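Local atomic coordinates of hydroxylase (Rhodococcus sp., PDB entry 2OR0), a protein that probably acts as a flavin-dependent monooxygenase of the acyl-CoA dehydrogenase family, inserting one atom of molecular oxygen into its substrate. Residues Leu256-Ala261 and His383-Pro388; Ile202-Thr207 and Ala377-Ala382; Val104-Leu109 and Thr127-Pro132; Gln39-Glu44 and Met370-Arg375. All blocks are in the same frame, centred on the assembly; numbering follows the deposited sequence. Where two conformers were deposited one is given.

Contact 1 of 4, residues Leu256-Ala261 and His383-Pro388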
loop_
_atom_site.group_PDB
_atom_site.type_symbol
_atom_site.label_atom_id
_atom_site.label_comp_id
_atom_site.label_asym_id
_atom_site.label_seq_id
_atom_site.Cartn_x
_atom_site.Cartn_y
_atom_site.Cartn_z
ATOM N N LEU A 256 -5.580 1.614 1.652
ATOM C CA LEU A 256 -5.301 1.913 3.068
ATOM C C LEU A 256 -3.842 1.665 3.394
ATOM O O LEU A 256 -3.177 2.496 4.027
ATOM C CB LEU A 256 -6.206 1.082 4.008
ATOM C CG LEU A 256 -5.998 1.217 5.534
ATOM C CD1 LEU A 256 -6.416 2.613 6.018
ATOM C CD2 LEU A 256 -6.775 0.118 6.300
ATOM N N GLY A 257 -3.340 0.509 2.963
ATOM C CA GLY A 257 -1.941 0.176 3.164
ATOM C C GLY A 257 -0.989 1.135 2.472
ATOM O O GLY A 257 0.079 1.471 3.009
ATOM N N ILE A 258 -1.370 1.563 1.277
ATOM C CA ILE A 258 -0.533 2.410 0.438
ATOM C C ILE A 258 -0.422 3.841 1.047
ATOM O O ILE A 258 0.660 4.362 1.211
ATOM C CB ILE A 258 -1.109 2.468 -1.016
ATOM C CG1 ILE A 258 -0.793 1.156 -1.759
ATOM C CG2 ILE A 258 -0.546 3.636 -1.771
ATOM C CD1 ILE A 258 -1.620 0.954 -3.008
ATOM N N THR A 259 -1.560 4.439 1.369
ATOM C CA THR A 259 -1.598 5.762 2.003
ATOM C C THR A 259 -1.047 5.734 3.434
ATOM O O THR A 259 -0.311 6.642 3.831
ATOM C CB THR A 259 -2.997 6.358 1.906
ATOM O OG1 THR A 259 -3.351 6.382 0.523
ATOM C CG2 THR A 259 -3.048 7.789 2.457
ATOM N N ALA A 260 -1.322 4.669 4.189
ATOM C CA ALA A 260 -0.640 4.493 5.484
ATOM C C ALA A 260 0.885 4.508 5.350
ATOM O O ALA A 260 1.575 5.151 6.141
ATOM C CB ALA A 260 -1.107 3.218 6.189
ATOM N N ALA A 261 1.420 3.802 4.345
ATOM C CA ALA A 261 2.861 3.799 4.095
ATOM C C ALA A 261 3.361 5.198 3.810
ATOM O O ALA A 261 4.330 5.611 4.421
ATOM C CB ALA A 261 3.225 2.843 2.948
ATOM N N HIS A 383 1.553 6.962 -7.050
ATOM C CA HIS A 383 0.656 5.815 -7.238
ATOM C C HIS A 383 -0.736 6.228 -7.698
ATOM O O HIS A 383 -1.242 7.294 -7.335
ATOM C CB HIS A 383 0.578 4.970 -5.956
ATOM C CG HIS A 383 0.012 3.593 -6.171
ATOM N ND1 HIS A 383 -1.328 3.367 -6.395
ATOM C CD2 HIS A 383 0.609 2.377 -6.191
ATOM C CE1 HIS A 383 -1.534 2.068 -6.545
ATOM N NE2 HIS A 383 -0.377 1.447 -6.409
ATOM N N ALA A 384 -1.367 5.367 -8.482
ATOM C CA ALA A 384 -2.695 5.639 -9.049
ATOM C C ALA A 384 -3.750 5.910 -7.990
ATOM O O ALA A 384 -4.688 6.670 -8.239
ATOM C CB ALA A 384 -3.149 4.438 -9.975
ATOM N N VAL A 385 -3.604 5.313 -6.805
ATOM C CA VAL A 385 -4.595 5.543 -5.738
ATOM C C VAL A 385 -4.502 6.939 -5.128
ATOM O O VAL A 385 -5.362 7.313 -4.325
ATOM C CB VAL A 385 -4.623 4.466 -4.599
ATOM C CG1 VAL A 385 -4.926 3.091 -5.162
ATOM C CG2 VAL A 385 -3.325 4.455 -3.817
ATOM N N HIS A 386 -3.497 7.716 -5.536
ATOM C CA HIS A 386 -3.413 9.106 -5.112
ATOM C C HIS A 386 -3.858 10.148 -6.118
ATOM O O HIS A 386 -3.856 11.330 -5.776
ATOM C CB HIS A 386 -2.017 9.419 -4.560
ATOM C CG HIS A 386 -1.641 8.539 -3.411
ATOM N ND1 HIS A 386 -0.440 7.871 -3.337
ATOM C CD2 HIS A 386 -2.348 8.166 -2.319
ATOM C CE1 HIS A 386 -0.411 7.150 -2.230
ATOM N NE2 HIS A 386 -1.563 7.310 -1.600
ATOM N N VAL A 387 -4.255 9.747 -7.336
ATOM C CA VAL A 387 -4.779 10.724 -8.300
ATOM C C VAL A 387 -6.050 11.304 -7.672
ATOM O O VAL A 387 -6.931 10.535 -7.294
ATOM C CB VAL A 387 -5.040 10.113 -9.739
ATOM C CG1 VAL A 387 -5.758 11.110 -10.681
ATOM C CG2 VAL A 387 -3.711 9.632 -10.384
ATOM N N PRO A 388 -6.113 12.650 -7.495
ATOM C CA PRO A 388 -7.217 13.283 -6.790
ATOM C C PRO A 388 -8.440 13.777 -7.579
ATOM O O PRO A 388 -9.536 13.782 -7.028
ATOM C CB PRO A 388 -6.522 14.491 -6.122
ATOM C CG PRO A 388 -5.517 14.933 -7.191
ATOM C CD PRO A 388 -5.050 13.637 -7.838
#
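Ile258 sets CG1 anti to its carbonyl carbon (chi1 -76°) and stays extended beyond it, which directs CD1 and the CG2 branch to separate points on the turn that carries His383, Val385 and His386; His386, whose CG takes the same position (chi1 -58°), brings its ring in beside Thr259. The contact lies in the C-terminal helical domain of the acyl-CoA dehydrogenase fold, where one face of helix 250-277 meets a short 3-10 turn linking helices 370-381 and 389-399. CD1 of Ile258 sits over one face of the His383 imidazole, 3.9 Å from the ring centroid, as a CH-pi contact displaced toward the rim. That ring is anchored from its own segment: Val385 N donates to His383 ND1 over 3.0 Å, almost straight and in the ring plane, so the bond fixes how the imidazole is turned. CG2 of Ile258 touches both Val385 CG2, at 3.5 Å, and His386 CE1, also at 3.5 Å. The polar part of the contact is formed by Thr259 OG1, which also hydrogen-bonds Gln341 NE2 on helix 331-356. The same Gln341 nitrogen reaches Val385 O, which additionally takes a bond from Arg338, so the turn is tied to a second helix as well. The His386 ring is held at both nitrogens, ND1 bonding to Gly380 O of helix 370-381. At its other side Thr259 OG1 lies near the ring plane, making a 2.9 Å hydrogen bond with His386 NE2.

Contact 2 of 4, residues Ile202-Thr207 and Ala377-Ala382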
loop_
_atom_site.group_PDB
_atom_site.type_symbol
_atom_site.label_atom_id
_atom_site.label_comp_id
_atom_site.label_asym_id
_atom_site.label_seq_id
_atom_site.Cartn_x
_atom_site.Cartn_y
_atom_site.Cartn_z
ATOM N N ILE A 202 13.518 7.715 -8.580
ATOM C CA ILE A 202 13.970 8.702 -7.579
ATOM C C ILE A 202 13.709 8.367 -6.092
ATOM O O ILE A 202 14.360 8.954 -5.211
ATOM C CB ILE A 202 13.454 10.109 -7.900
ATOM C CG1 ILE A 202 11.929 10.139 -7.970
ATOM C CG2 ILE A 202 14.064 10.602 -9.220
ATOM C CD1 ILE A 202 11.224 10.717 -6.748
ATOM N N GLY A 203 12.794 7.433 -5.820
ATOM C CA GLY A 203 12.358 7.122 -4.451
ATOM C C GLY A 203 11.762 5.733 -4.356
ATOM O O GLY A 203 11.468 5.124 -5.379
ATOM N N LEU A 204 11.584 5.231 -3.126
ATOM C CA LEU A 204 11.140 3.858 -2.882
ATOM C C LEU A 204 11.988 2.846 -3.672
ATOM O O LEU A 204 11.473 1.802 -4.143
ATOM C CB LEU A 204 9.656 3.702 -3.235
ATOM C CG LEU A 204 8.666 4.345 -2.245
ATOM C CD1 LEU A 204 7.237 4.154 -2.741
ATOM C CD2 LEU A 204 8.892 3.714 -0.845
ATOM N N ARG A 205 13.281 3.173 -3.819
ATOM C CA ARG A 205 14.202 2.420 -4.668
ATOM C C ARG A 205 14.250 1.014 -4.126
ATOM O O ARG A 205 14.163 0.055 -4.885
ATOM C CB ARG A 205 15.602 3.068 -4.709
ATOM C CG ARG A 205 15.623 4.373 -5.528
ATOM C CD ARG A 205 16.965 5.102 -5.483
ATOM N NE ARG A 205 18.064 4.326 -6.062
ATOM C CZ ARG A 205 18.270 4.146 -7.372
ATOM N NH1 ARG A 205 19.319 3.432 -7.774
ATOM N NH2 ARG A 205 17.455 4.679 -8.284
ATOM N N GLY A 206 14.291 0.922 -2.799
ATOM C CA GLY A 206 14.424 -0.331 -2.079
ATOM C C GLY A 206 13.239 -1.258 -2.150
ATOM O O GLY A 206 13.343 -2.383 -1.688
ATOM N N THR A 207 12.118 -0.806 -2.715
ATOM C CA THR A 207 10.943 -1.664 -2.897
ATOM C C THR A 207 11.143 -2.706 -4.019
ATOM O O THR A 207 10.475 -3.756 -4.044
ATOM C CB THR A 207 9.649 -0.847 -3.156
ATOM O OG1 THR A 207 9.735 -0.130 -4.398
ATOM C CG2 THR A 207 9.376 0.151 -1.997
ATOM N N ALA A 377 8.424 9.503 -0.067
ATOM C CA ALA A 377 7.061 10.021 0.048
ATOM C C ALA A 377 6.568 10.468 -1.314
ATOM O O ALA A 377 5.443 10.209 -1.675
ATOM C CB ALA A 377 6.976 11.199 1.058
ATOM N N HIS A 378 7.410 11.189 -2.043
ATOM C CA HIS A 378 7.105 11.593 -3.437
ATOM C C HIS A 378 6.928 10.431 -4.409
ATOM O O HIS A 378 6.021 10.455 -5.237
ATOM C CB HIS A 378 8.160 12.574 -3.942
ATOM C CG HIS A 378 7.979 13.925 -3.357
ATOM N ND1 HIS A 378 7.010 14.797 -3.801
ATOM C CD2 HIS A 378 8.559 14.516 -2.291
ATOM C CE1 HIS A 378 7.038 15.892 -3.062
ATOM N NE2 HIS A 378 7.956 15.736 -2.127
ATOM N N ALA A 379 7.788 9.432 -4.333
ATOM C CA ALA A 379 7.533 8.202 -5.113
ATOM C C ALA A 379 6.168 7.607 -4.782
ATOM O O ALA A 379 5.403 7.284 -5.693
ATOM C CB ALA A 379 8.582 7.191 -4.862
ATOM N N GLY A 380 5.870 7.438 -3.484
ATOM C CA GLY A 380 4.544 6.928 -3.073
ATOM C C GLY A 380 3.352 7.746 -3.569
ATOM O O GLY A 380 2.305 7.195 -3.934
ATOM N N LEU A 381 3.502 9.067 -3.621
ATOM C CA LEU A 381 2.404 9.946 -4.058
ATOM C C LEU A 381 2.021 9.750 -5.518
ATOM O O LEU A 381 0.894 10.115 -5.914
ATOM C CB LEU A 381 2.750 11.448 -3.823
ATOM C CG LEU A 381 1.603 12.468 -3.945
ATOM C CD1 LEU A 381 0.520 12.117 -2.925
ATOM C CD2 LEU A 381 2.040 13.958 -3.758
ATOM N N ALA A 382 2.963 9.240 -6.324
ATOM C CA ALA A 382 2.747 8.994 -7.773
ATOM C C ALA A 382 1.847 7.772 -8.062
ATOM O O ALA A 382 1.414 7.564 -9.182
ATOM C CB ALA A 382 4.109 8.835 -8.493
#
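The loop between strands 193-195 and 210-214 of the beta domain packs here on helix 370-381 of the C-terminal helical domain, with Gly203 and Leu204 meeting Ala379 and Gly380. The backbones come close: Gly203 CA and Ala379 CA are 5.0 Å apart, a spacing possible because one partner has no side chain and the other has only a methyl group. Ala379 CB points at the loop and rests on the Gly203 peptide, 3.5 Å from Gly203 C. Leu204 then reaches past this methyl. Its CG, anti to the carbonyl carbon (chi1 -73°), lies 3.9 Å from Ala379 CB, and CD1 continues to the helix backbone, 3.6 Å from Gly380 N. At the other end of the contact the tip of Ile202 lies more loosely against the helix. Leu204 itself has left-handed helical backbone angles, and its carbonyl starts a tight 3-10 turn. Leu204 O receives both Thr207 N, at 3.0 Å, and Thr207 OG1, at 2.6 Å, the hydroxyl approaching in the carbonyl plane; Trp199 NE1 donates to the same oxygen. Polar ties from the helix flank the apolar patch, since Asp376 accepts from Leu204 N and Arg375 donates to Ile202 O, while Trp97 of helix 93-102 covers Leu204. The glycine-containing loop thus seats on small helix residues at the interface between the beta domain and the C-terminal helical bundle of an acyl-CoA dehydrogenase-like fold.

Contact 3 of 4, residues Val104-Leu109 and Thr127-Pro132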
loop_
_atom_site.group_PDB
_atom_site.type_symbol
_atom_site.label_atom_id
_atom_site.label_comp_id
_atom_site.label_asym_id
_atom_site.label_seq_id
_atom_site.Cartn_x
_atom_site.Cartn_y
_atom_site.Cartn_z
ATOM N N VAL A 104 -1.772 -6.352 1.747
ATOM C CA VAL A 104 -3.171 -6.301 1.384
ATOM C C VAL A 104 -3.637 -7.527 0.566
ATOM O O VAL A 104 -4.841 -7.850 0.514
ATOM C CB VAL A 104 -3.480 -4.965 0.648
ATOM C CG1 VAL A 104 -4.749 -5.054 -0.171
ATOM C CG2 VAL A 104 -3.624 -3.853 1.683
ATOM N N HIS A 105 -2.689 -8.193 -0.091
ATOM C CA HIS A 105 -3.029 -9.323 -0.963
ATOM C C HIS A 105 -3.733 -10.492 -0.224
ATOM O O HIS A 105 -4.688 -11.045 -0.781
ATOM C CB HIS A 105 -1.815 -9.778 -1.782
ATOM C CG HIS A 105 -1.240 -8.694 -2.650
ATOM N ND1 HIS A 105 0.114 -8.502 -2.802
ATOM C CD2 HIS A 105 -1.837 -7.718 -3.374
ATOM C CE1 HIS A 105 0.328 -7.468 -3.599
ATOM N NE2 HIS A 105 -0.841 -6.971 -3.955
ATOM N N PRO A 106 -3.289 -10.839 1.018
ATOM C CA PRO A 106 -3.980 -11.864 1.809
ATOM C C PRO A 106 -5.415 -11.480 2.112
ATOM O O PRO A 106 -6.272 -12.353 2.254
ATOM C CB PRO A 106 -3.181 -11.903 3.112
ATOM C CG PRO A 106 -1.817 -11.455 2.725
ATOM C CD PRO A 106 -2.105 -10.343 1.752
ATOM N N TRP A 107 -5.688 -10.180 2.202
ATOM C CA TRP A 107 -7.036 -9.731 2.468
ATOM C C TRP A 107 -7.971 -10.110 1.306
ATOM O O TRP A 107 -9.068 -10.647 1.522
ATOM C CB TRP A 107 -7.063 -8.224 2.792
ATOM C CG TRP A 107 -8.436 -7.738 3.074
ATOM C CD1 TRP A 107 -9.096 -7.756 4.288
ATOM C CD2 TRP A 107 -9.340 -7.152 2.132
ATOM N NE1 TRP A 107 -10.355 -7.229 4.131
ATOM C CE2 TRP A 107 -10.535 -6.862 2.824
ATOM C CE3 TRP A 107 -9.257 -6.851 0.757
ATOM C CZ2 TRP A 107 -11.641 -6.282 2.194
ATOM C CZ3 TRP A 107 -10.346 -6.277 0.137
ATOM C CH2 TRP A 107 -11.523 -5.987 0.850
ATOM N N GLU A 108 -7.545 -9.832 0.072
ATOM C CA GLU A 108 -8.373 -10.162 -1.079
ATOM C C GLU A 108 -8.435 -11.695 -1.312
ATOM O O GLU A 108 -9.487 -12.221 -1.622
ATOM C CB GLU A 108 -7.915 -9.455 -2.352
ATOM C CG GLU A 108 -8.843 -9.754 -3.535
ATOM C CD GLU A 108 -8.519 -8.961 -4.784
ATOM O OE1 GLU A 108 -7.678 -8.040 -4.718
ATOM O OE2 GLU A 108 -9.107 -9.253 -5.841
ATOM N N LEU A 109 -7.313 -12.389 -1.144
ATOM C CA LEU A 109 -7.286 -13.824 -1.358
ATOM C C LEU A 109 -8.246 -14.520 -0.393
ATOM O O LEU A 109 -8.708 -15.623 -0.667
ATOM C CB LEU A 109 -5.894 -14.375 -1.136
ATOM C CG LEU A 109 -5.623 -15.703 -1.859
ATOM C CD1 LEU A 109 -5.534 -15.503 -3.400
ATOM C CD2 LEU A 109 -4.372 -16.365 -1.294
ATOM N N THR A 127 4.144 -17.431 2.423
ATOM C CA THR A 127 4.276 -17.228 0.985
ATOM C C THR A 127 3.630 -15.894 0.638
ATOM O O THR A 127 2.466 -15.652 1.008
ATOM C CB THR A 127 3.582 -18.376 0.200
ATOM O OG1 THR A 127 4.209 -19.615 0.539
ATOM C CG2 THR A 127 3.692 -18.169 -1.304
ATOM N N TRP A 128 4.382 -15.039 -0.061
ATOM C CA TRP A 128 3.905 -13.702 -0.454
ATOM C C TRP A 128 3.435 -13.623 -1.898
ATOM O O TRP A 128 3.972 -14.312 -2.784
ATOM C CB TRP A 128 5.001 -12.646 -0.273
ATOM C CG TRP A 128 5.469 -12.432 1.121
ATOM C CD1 TRP A 128 4.942 -12.970 2.275
ATOM C CD2 TRP A 128 6.550 -11.576 1.534
ATOM N NE1 TRP A 128 5.655 -12.529 3.370
ATOM C CE2 TRP A 128 6.639 -11.667 2.947
ATOM C CE3 TRP A 128 7.451 -10.746 0.846
ATOM C CZ2 TRP A 128 7.603 -10.949 3.693
ATOM C CZ3 TRP A 128 8.420 -10.041 1.583
ATOM C CH2 TRP A 128 8.474 -10.144 2.998
HETATM N N MSE A 129 2.444 -12.752 -2.119
HETATM C CA MSE A 129 1.995 -12.387 -3.449
HETATM C C MSE A 129 2.444 -10.960 -3.789
HETATM O O MSE A 129 2.368 -10.055 -2.942
HETATM C CB MSE A 129 0.475 -12.472 -3.567
HETATM C CG MSE A 129 -0.109 -13.859 -3.365
HETATM SE SE MSE A 129 -1.984 -13.670 -2.961
HETATM C CE MSE A 129 -1.659 -13.611 -1.018
ATOM N N ALA A 130 2.877 -10.787 -5.042
ATOM C CA ALA A 130 3.200 -9.484 -5.643
ATOM C C ALA A 130 2.020 -8.953 -6.430
ATOM O O ALA A 130 1.118 -9.709 -6.817
ATOM C CB ALA A 130 4.444 -9.593 -6.569
ATOM N N SER A 131 2.016 -7.644 -6.635
ATOM C CA SER A 131 1.061 -6.894 -7.435
ATOM C C SER A 131 1.686 -6.622 -8.819
ATOM O O SER A 131 2.752 -7.153 -9.153
ATOM C CB SER A 131 0.768 -5.554 -6.712
ATOM O OG SER A 131 1.961 -4.749 -6.595
ATOM N N PRO A 132 1.103 -5.685 -9.593
ATOM C CA PRO A 132 -0.032 -4.752 -9.473
ATOM C C PRO A 132 -1.392 -5.204 -9.974
ATOM O O PRO A 132 -1.499 -6.024 -10.891
ATOM C CB PRO A 132 0.423 -3.581 -10.332
ATOM C CG PRO A 132 1.111 -4.281 -11.491
ATOM C CD PRO A 132 1.824 -5.482 -10.874
#
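The side chains of His105 and the selenomethionine Met129 meet near their bases and run in nearly opposite directions, the imidazole along the strand backbone and the thioether back toward the helix. They join the short helix 105-109 to strand 129-130, which pairs in parallel with strand 163-170 in the beta domain of this acyl-CoA dehydrogenase-like fold. With CG anti to the carbonyl carbon (chi1 -59°), the His105 ring is carried along the backbone from Met129 O to Ser131 N. His105 ND1 donates to Met129 O over 2.7 Å, but the bond is bent (N-H...O 137°): the donor stands above the carbonyl plane, and the oxygen is tilted from the ring plane. Ala130 O lies over one ring face, and farther round the ring His105 NE2 meets Ser131 CB at 3.5 Å. The Met129 chain bends at chi3 (-92°) and sets CE against the first turn of the helix, 3.8 Å from Pro106 N and 3.9 Å from His105 CB. Leu109, one turn on, crosses the thioether obliquely and meets it with both of its methyls from one side. Trp121 of helix 114-121 touches Pro106, Leu109 and Met129 together, which encloses this apolar side, and Trp163 of the neighbouring strand also packs on Met129. Leu109 CD1 and CD2 each lie 4.0 Å from Met129 SE.

Contact 4 of 4, residues Gln39-Glu44 and Met370-Arg375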
loop_
_atom_site.group_PDB
_atom_site.type_symbol
_atom_site.label_atom_id
_atom_site.label_comp_id
_atom_site.label_asym_id
_atom_site.label_seq_id
_atom_site.Cartn_x
_atom_site.Cartn_y
_atom_site.Cartn_z
ATOM N N GLN A 39 19.256 -2.247 7.627
ATOM C CA GLN A 39 19.263 -2.777 6.253
ATOM C C GLN A 39 18.924 -1.735 5.174
ATOM O O GLN A 39 19.110 -1.991 3.984
ATOM C CB GLN A 39 18.312 -3.963 6.114
ATOM C CG GLN A 39 18.739 -5.234 6.853
ATOM C CD GLN A 39 20.125 -5.702 6.462
ATOM O OE1 GLN A 39 21.024 -5.744 7.292
ATOM N NE2 GLN A 39 20.305 -6.042 5.195
ATOM N N ALA A 40 18.440 -0.566 5.598
ATOM C CA ALA A 40 17.809 0.398 4.702
ATOM C C ALA A 40 18.711 0.935 3.572
ATOM O O ALA A 40 18.300 0.996 2.407
ATOM C CB ALA A 40 17.205 1.532 5.516
ATOM N N VAL A 41 19.944 1.312 3.920
ATOM C CA VAL A 41 20.888 1.873 2.951
ATOM C C VAL A 41 21.227 0.816 1.878
ATOM O O VAL A 41 21.283 1.115 0.675
ATOM C CB VAL A 41 22.156 2.447 3.675
ATOM C CG1 VAL A 41 23.327 2.676 2.708
ATOM C CG2 VAL A 41 21.802 3.728 4.390
ATOM N N GLN A 42 21.402 -0.428 2.319
ATOM C CA GLN A 42 21.746 -1.505 1.397
ATOM C C GLN A 42 20.597 -1.879 0.459
ATOM O O GLN A 42 20.828 -2.095 -0.729
ATOM C CB GLN A 42 22.289 -2.730 2.155
ATOM C CG GLN A 42 22.937 -3.786 1.229
ATOM C CD GLN A 42 24.151 -3.243 0.499
ATOM O OE1 GLN A 42 25.132 -2.840 1.131
ATOM N NE2 GLN A 42 24.085 -3.210 -0.840
ATOM N N SER A 43 19.363 -1.938 0.971
ATOM C CA SER A 43 18.197 -2.175 0.092
ATOM C C SER A 43 18.054 -1.052 -0.942
ATOM O O SER A 43 17.637 -1.276 -2.083
ATOM C CB SER A 43 16.893 -2.296 0.889
ATOM O OG SER A 43 16.956 -3.344 1.844
ATOM N N GLU A 44 18.384 0.171 -0.538
ATOM C CA GLU A 44 18.301 1.257 -1.478
ATOM C C GLU A 44 19.360 1.120 -2.574
ATOM O O GLU A 44 19.051 1.232 -3.760
ATOM C CB GLU A 44 18.421 2.606 -0.794
ATOM C CG GLU A 44 17.698 3.673 -1.600
ATOM C CD GLU A 44 18.225 4.994 -1.326
ATOM O OE1 GLU A 44 19.369 5.048 -0.809
ATOM O OE2 GLU A 44 17.511 5.971 -1.606
HETATM N N MSE A 370 17.066 11.681 6.215
HETATM C CA MSE A 370 15.814 12.415 5.968
HETATM C C MSE A 370 15.455 12.466 4.475
HETATM O O MSE A 370 14.304 12.224 4.114
HETATM C CB MSE A 370 15.836 13.843 6.536
HETATM C CG MSE A 370 14.515 14.580 6.304
HETATM SE SE MSE A 370 14.571 16.441 6.807
HETATM C CE MSE A 370 12.698 16.853 6.483
ATOM N N GLN A 371 16.444 12.768 3.631
ATOM C CA GLN A 371 16.237 12.887 2.181
ATOM C C GLN A 371 15.648 11.627 1.559
ATOM O O GLN A 371 14.944 11.726 0.549
ATOM C CB GLN A 371 17.523 13.337 1.430
ATOM C CG GLN A 371 18.818 12.542 1.684
ATOM C CD GLN A 371 18.786 11.174 1.077
ATOM O OE1 GLN A 371 18.223 10.986 -0.013
ATOM N NE2 GLN A 371 19.395 10.194 1.764
ATOM N N ARG A 372 15.930 10.461 2.154
ATOM C CA ARG A 372 15.466 9.175 1.613
ATOM C C ARG A 372 13.974 9.041 1.900
ATOM O O ARG A 372 13.218 8.602 1.057
ATOM C CB ARG A 372 16.267 7.979 2.212
ATOM C CG ARG A 372 15.894 6.531 1.670
ATOM C CD ARG A 372 16.484 5.378 2.577
ATOM N NE ARG A 372 17.840 5.773 2.820
ATOM C CZ ARG A 372 18.464 5.916 3.974
ATOM N NH1 ARG A 372 17.929 5.558 5.128
ATOM N NH2 ARG A 372 19.699 6.394 3.917
ATOM N N PHE A 373 13.557 9.448 3.101
ATOM C CA PHE A 373 12.133 9.475 3.455
ATOM C C PHE A 373 11.424 10.489 2.604
ATOM O O PHE A 373 10.347 10.225 2.112
ATOM C CB PHE A 373 11.908 9.746 4.952
ATOM C CG PHE A 373 12.311 8.585 5.843
ATOM C CD1 PHE A 373 11.414 7.560 6.127
ATOM C CD2 PHE A 373 13.593 8.523 6.383
ATOM C CE1 PHE A 373 11.794 6.507 6.942
ATOM C CE2 PHE A 373 14.001 7.453 7.200
ATOM C CZ PHE A 373 13.089 6.450 7.486
ATOM N N TRP A 374 12.055 11.638 2.379
ATOM C CA TRP A 374 11.435 12.679 1.577
ATOM C C TRP A 374 11.182 12.215 0.102
ATOM O O TRP A 374 10.086 12.421 -0.442
ATOM C CB TRP A 374 12.272 13.973 1.665
ATOM C CG TRP A 374 11.794 15.042 0.720
ATOM C CD1 TRP A 374 10.754 15.913 0.905
ATOM C CD2 TRP A 374 12.364 15.354 -0.540
ATOM N NE1 TRP A 374 10.634 16.752 -0.187
ATOM C CE2 TRP A 374 11.605 16.420 -1.096
ATOM C CE3 TRP A 374 13.450 14.833 -1.274
ATOM C CZ2 TRP A 374 11.891 16.970 -2.349
ATOM C CZ3 TRP A 374 13.721 15.381 -2.534
ATOM C CH2 TRP A 374 12.941 16.439 -3.047
ATOM N N ARG A 375 12.185 11.589 -0.524
ATOM C CA ARG A 375 12.035 11.056 -1.899
ATOM C C ARG A 375 11.030 9.894 -1.913
ATOM O O ARG A 375 10.217 9.792 -2.827
ATOM C CB ARG A 375 13.385 10.581 -2.464
ATOM C CG ARG A 375 14.419 11.727 -2.728
ATOM C CD ARG A 375 15.747 11.172 -3.315
ATOM N NE ARG A 375 16.547 10.454 -2.317
ATOM C CZ ARG A 375 16.667 9.130 -2.252
ATOM N NH1 ARG A 375 16.005 8.356 -3.104
ATOM N NH2 ARG A 375 17.438 8.573 -1.320
HETATM O O HOH W 1 19.848 7.187 0.610
#
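Glu44 of helix 33-46 reaches across to Arg372 and Arg375 of helix 370-381, joining an N-terminal helix to the C-terminal helical domain of the acyl-CoA dehydrogenase-like fold; the two local helix axes are inclined at 54°. Its CB already points at the partner helix, and CG, anti to the backbone N (chi1 -153°), packs 3.8 Å from Arg205 CB in the 202-207 loop. The extended chain then brings CD to the aliphatic part of Arg372, 4.1 Å from Arg372 CG. From here the two oxygens part. OE2 enters a salt bridge with Arg375: NH2 donates to the syn lone pair over 2.6 Å in a nearly straight bond, and NH1 adds a weak one. Carboxylate and guanidinium are nearly coplanar (27°), OE2 arriving at the guanidinium edge. Arg375 is also gripped in its plane along the neighbouring edge, Gln371 OE1 accepting from NE and NH2, both at 2.9 Å. Toward Arg372 the carboxylate stands almost perpendicular, and that charge comes close without a salt bridge, Glu44 OE1 and Arg372 NE being 4.0 Å apart. Arg372 bends at chi3 so that its guanidinium runs back along helix 33-46, where Val41 CG2 lies 3.4 Å from Arg372 NH2. The nearby positive groups probably favour the ionised form of Glu44. At the tip, a water accepts from Gln371 NE2 and, more weakly, from Arg372 NE, and donates to Glu44 OE1 over 2.6 Å.

In the fold
Contacts 4, 2 and 1 take successive parts of the 370-388 region: residues 370-375, 377-382 and 383-388. Their partners lie, in the same order, on helix 33-46, in the loop between strands 193-195 and 210-214, and on helix 250-277, so the segments of these three contacts alternate along the chain. Contacts 2 and 4, with centres about 10 Å apart, touch through Arg375 and Ile202; contacts 1 and 2, about 12 Å apart, touch through His386 and Gly380. Contact 3 touches none of the others, its centre about 16 Å from that of contact 1, and closes before contacts 1 and 2 open. Together they tie N-terminal helices and beta domain to the C-terminal helical domain.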